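Side-chain contacts in signal peptidase I (PDB 4ME8), which probably cleaves hydrophobic N-terminal signal or leader sequences from secreted proteins, as a serine endopeptidase of the S26 family: residues I49-P52 and G53-V56; D91-L94 and E95-E98. All blocks are in the same frame, centred on the assembly; numbering follows the deposited sequence.

Interaction 1. Residues I49-P52 and G53-V56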
loop_
_atom_site.group_PDB
_atom_site.type_symbol
_atom_site.label_atom_id
_atom_site.label_comp_id
_atom_site.label_asym_id
_atom_site.label_seq_id
_atom_site.Cartn_x
_atom_site.Cartn_y
_atom_site.Cartn_z
ATOM N N ILE A 49 -3.627 1.853 1.091
ATOM C CA ILE A 49 -3.988 0.452 1.333
ATOM C C ILE A 49 -4.305 0.228 2.816
ATOM O O ILE A 49 -5.346 -0.347 3.160
ATOM C CB ILE A 49 -2.864 -0.485 0.837
ATOM C CG1 ILE A 49 -2.768 -0.421 -0.699
ATOM C CG2 ILE A 49 -3.081 -1.914 1.301
ATOM C CD1 ILE A 49 -3.967 -0.971 -1.456
ATOM N N GLY A 50 -3.429 0.711 3.686
ATOM C CA GLY A 50 -3.620 0.574 5.122
ATOM C C GLY A 50 -3.727 1.902 5.843
ATOM O O GLY A 50 -2.952 2.822 5.585
ATOM N N LEU A 51 -4.677 1.961 6.774
ATOM C CA LEU A 51 -5.008 3.156 7.554
ATOM C C LEU A 51 -4.653 2.880 9.019
ATOM O O LEU A 51 -4.515 1.718 9.392
ATOM C CB LEU A 51 -6.513 3.427 7.435
ATOM C CG LEU A 51 -7.056 3.801 6.039
ATOM C CD1 LEU A 51 -8.460 3.261 5.821
ATOM C CD2 LEU A 51 -7.075 5.306 5.863
ATOM N N PRO A 52 -4.516 3.937 9.853
ATOM C CA PRO A 52 -4.128 3.798 11.268
ATOM C C PRO A 52 -4.888 2.713 12.046
ATOM O O PRO A 52 -6.124 2.654 12.009
ATOM C CB PRO A 52 -4.454 5.170 11.860
ATOM C CG PRO A 52 -4.345 6.123 10.713
ATOM C CD PRO A 52 -4.693 5.353 9.467
ATOM N N GLY A 53 -4.146 1.865 12.747
ATOM C CA GLY A 53 -4.748 0.855 13.614
ATOM C C GLY A 53 -4.890 -0.511 12.973
ATOM O O GLY A 53 -5.000 -1.515 13.679
ATOM N N GLU A 54 -4.845 -0.551 11.646
ATOM C CA GLU A 54 -5.110 -1.771 10.892
ATOM C C GLU A 54 -3.884 -2.675 10.704
ATOM O O GLU A 54 -2.754 -2.203 10.568
ATOM C CB GLU A 54 -5.694 -1.413 9.527
ATOM C CG GLU A 54 -7.082 -0.773 9.613
ATOM C CD GLU A 54 -7.547 -0.152 8.303
ATOM O OE1 GLU A 54 -6.742 -0.096 7.345
ATOM O OE2 GLU A 54 -8.718 0.293 8.223
ATOM N N THR A 55 -4.128 -3.984 10.698
ATOM C CA THR A 55 -3.135 -4.942 10.218
ATOM C C THR A 55 -3.275 -5.070 8.692
ATOM O O THR A 55 -4.387 -4.969 8.151
ATOM C CB THR A 55 -3.296 -6.333 10.871
ATOM O OG1 THR A 55 -4.507 -6.943 10.414
ATOM C CG2 THR A 55 -3.309 -6.234 12.402
ATOM N N VAL A 56 -2.150 -5.260 8.006
ATOM C CA VAL A 56 -2.135 -5.476 6.563
ATOM C C VAL A 56 -1.396 -6.757 6.255
ATOM O O VAL A 56 -0.270 -6.957 6.710
ATOM C CB VAL A 56 -1.442 -4.325 5.806
ATOM C CG1 VAL A 56 -1.366 -4.640 4.313
ATOM C CG2 VAL A 56 -2.178 -3.012 6.053
#

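Interaction 2. Residues D91-L94 and E95-E98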
loop_
_atom_site.group_PDB
_atom_site.type_symbol
_atom_site.label_atom_id
_atom_site.label_comp_id
_atom_site.label_asym_id
_atom_site.label_seq_id
_atom_site.Cartn_x
_atom_site.Cartn_y
_atom_site.Cartn_z
ATOM N N ASP A 91 3.920 -12.513 -0.479
ATOM C CA ASP A 91 3.372 -12.688 0.862
ATOM C C ASP A 91 4.101 -11.766 1.859
ATOM O O ASP A 91 5.331 -11.685 1.872
ATOM C CB ASP A 91 3.494 -14.150 1.325
ATOM C CG ASP A 91 2.642 -15.122 0.497
ATOM O OD1 ASP A 91 1.722 -14.689 -0.226
ATOM O OD2 ASP A 91 2.897 -16.339 0.581
ATOM N N PHE A 92 3.335 -11.058 2.676
ATOM C CA PHE A 92 3.903 -10.286 3.773
ATOM C C PHE A 92 2.831 -9.918 4.784
ATOM O O PHE A 92 1.642 -9.974 4.486
ATOM C CB PHE A 92 4.606 -9.012 3.269
ATOM C CG PHE A 92 3.673 -7.974 2.677
ATOM C CD1 PHE A 92 3.362 -7.990 1.326
ATOM C CD2 PHE A 92 3.137 -6.960 3.468
ATOM C CE1 PHE A 92 2.517 -7.033 0.778
ATOM C CE2 PHE A 92 2.285 -6.009 2.929
ATOM C CZ PHE A 92 1.978 -6.044 1.581
ATOM N N THR A 93 3.280 -9.605 5.993
ATOM C CA THR A 93 2.530 -8.811 6.949
ATOM C C THR A 93 3.366 -7.563 7.262
ATOM O O THR A 93 4.493 -7.425 6.787
ATOM C CB THR A 93 2.242 -9.579 8.261
ATOM O OG1 THR A 93 3.454 -9.763 8.993
ATOM C CG2 THR A 93 1.603 -10.934 7.988
ATOM N N LEU A 94 2.822 -6.658 8.069
ATOM C CA LEU A 94 3.594 -5.509 8.537
ATOM C C LEU A 94 4.711 -5.959 9.500
ATOM O O LEU A 94 5.641 -5.204 9.758
ATOM C CB LEU A 94 2.687 -4.457 9.201
ATOM C CG LEU A 94 1.530 -3.847 8.393
ATOM C CD1 LEU A 94 0.715 -2.897 9.260
ATOM C CD2 LEU A 94 2.042 -3.133 7.157
ATOM N N GLU A 95 4.614 -7.179 10.031
ATOM C CA GLU A 95 5.708 -7.761 10.820
ATOM C C GLU A 95 6.808 -8.393 9.955
ATOM O O GLU A 95 7.957 -8.457 10.378
ATOM C CB GLU A 95 5.176 -8.814 11.793
ATOM C CG GLU A 95 4.133 -8.302 12.775
ATOM C CD GLU A 95 3.834 -9.316 13.868
ATOM O OE1 GLU A 95 4.798 -9.882 14.446
ATOM O OE2 GLU A 95 2.639 -9.558 14.144
ATOM N N THR A 96 6.447 -8.874 8.764
ATOM C CA THR A 96 7.396 -9.524 7.836
ATOM C C THR A 96 8.334 -8.520 7.162
ATOM O O THR A 96 9.449 -8.867 6.778
ATOM C CB THR A 96 6.638 -10.314 6.737
ATOM O OG1 THR A 96 6.106 -11.517 7.303
ATOM C CG2 THR A 96 7.534 -10.699 5.550
ATOM N N LEU A 97 7.874 -7.283 7.011
ATOM C CA LEU A 97 8.608 -6.306 6.238
ATOM C C LEU A 97 9.646 -5.615 7.095
ATOM O O LEU A 97 9.317 -5.041 8.136
ATOM C CB LEU A 97 7.659 -5.271 5.646
ATOM C CG LEU A 97 6.609 -5.783 4.665
ATOM C CD1 LEU A 97 5.571 -4.691 4.445
ATOM C CD2 LEU A 97 7.246 -6.218 3.353
ATOM N N GLU A 98 10.897 -5.704 6.642
ATOM C CA GLU A 98 12.025 -4.969 7.205
ATOM C C GLU A 98 11.666 -3.485 7.352
ATOM O O GLU A 98 11.916 -2.880 8.388
ATOM C CB GLU A 98 13.253 -5.169 6.287
ATOM C CG GLU A 98 14.523 -4.398 6.645
ATOM C CD GLU A 98 15.737 -4.766 5.773
ATOM O OE1 GLU A 98 15.565 -5.285 4.645
ATOM O OE2 GLU A 98 16.884 -4.528 6.217
#

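Interaction 1. Residues I49-P52 and G53-V56
L51 and E54 are the first and last residues of a type II beta turn whose corners are P52 and G53, over which the chain nearly doubles back: the directions of 49-52 and 53-56 lie 153° apart. The turn is closed by E54 N donating to L51 O at 3.2 Å, and G53 has the positive phi that in a type II turn leaves a side chain no room beside P52 O. A second bond runs the other way. The E54 side chain folds back alongside that of L51, both pointing the same way, with CG anti to the carbonyl carbon (chi1 -66°) and the chain extended beyond it. Its OE1 accepts L51 N at 3.0 Å; the N-H approaches from above the carboxylate plane, 51° out of it. L51 CD1 lies 3.8 Å from E54 OE2, which also forms a salt bridge with R29. The carboxylate therefore links the turn to R29, and R29 in turn reaches the strand carbonyl at I49. Further back, V56 CG2 sits 4.0 Å over G50 CA. I49 and G50 form a classic beta bulge opposite F111 of strand 109-113, while the turn leads from strand 43-50 into strand 56-59, from one antiparallel sheet to the other.

Interaction 2. Residues D91-L94 and E95-E98
L97 lies across F92 at a slant, both methyls on one side of the ring plane, CD1 by the ring and CD2 nearer its root. L97 CD1 comes to 3.5 Å from F92 CD2, while L97 CD2 lies 3.8 Å from F92 CB. The phenylalanine reaches this place because its CG stands between the backbone N and the carbonyl carbon (chi1 67°), which turns the ring toward L97. Y58 meets the same ring, with the two planes at about 25° to each other.

T93 works on a different principle, turning its hydroxyl back onto the chain that follows. OG1 is placed between its own N and carbonyl carbon (chi1 70°). From there the oxygen accepts T96 N at 3.1 Å. It also takes E95 N, in a weak bond of 3.0 Å. T93 O adds weak bonds from T96 N and from L97 N, the latter at 3.4 Å. Hydroxyl and carbonyl of T93, accepting together from the amides of 95-97, make an ST motif. T96 rests its CB above the threonine backbone, and its CG2 lies 4.1 Å from F92 CB, while the carboxylate of E95 leads away from the turn.

Two kinds of chemistry therefore divide the bend. On the face toward F92 and the sheet, aliphatic and aromatic groups meet by van der Waals contact and burial from water, and L97 continues onto F111. Across the bend itself, several bent bonds share three successive amides between two oxygens of a single threonine. None is straight, consistent with the curvature of 93-97 being held by their combined effect more than by any one strong bond, with the hydroxyl supplementing a carbonyl that is itself only weakly bonded.

Both contacts are local reversals next to strands of the same antiparallel sheet, and they meet: V56 CG1 of interaction 1 packs on F92 CE2 of interaction 2, and L94 CD1 lies against the backbone at E54 and V56. In interaction 1, I49, G50 and V56 are buried and G53 is exposed; in interaction 2, F92, L94 and L97 are buried and D91, E95 and T96 exposed. In 49-56 a carboxylate takes an amide and pairs with an arginine at the crossing between the sheets, the I49 side chain about 8 Å from that of K46, a predicted active-site residue. In 91-98, at an outermost strand, hydroxyl and carbonyl of T93 together accept the amides beside an aromatic-aliphatic contact.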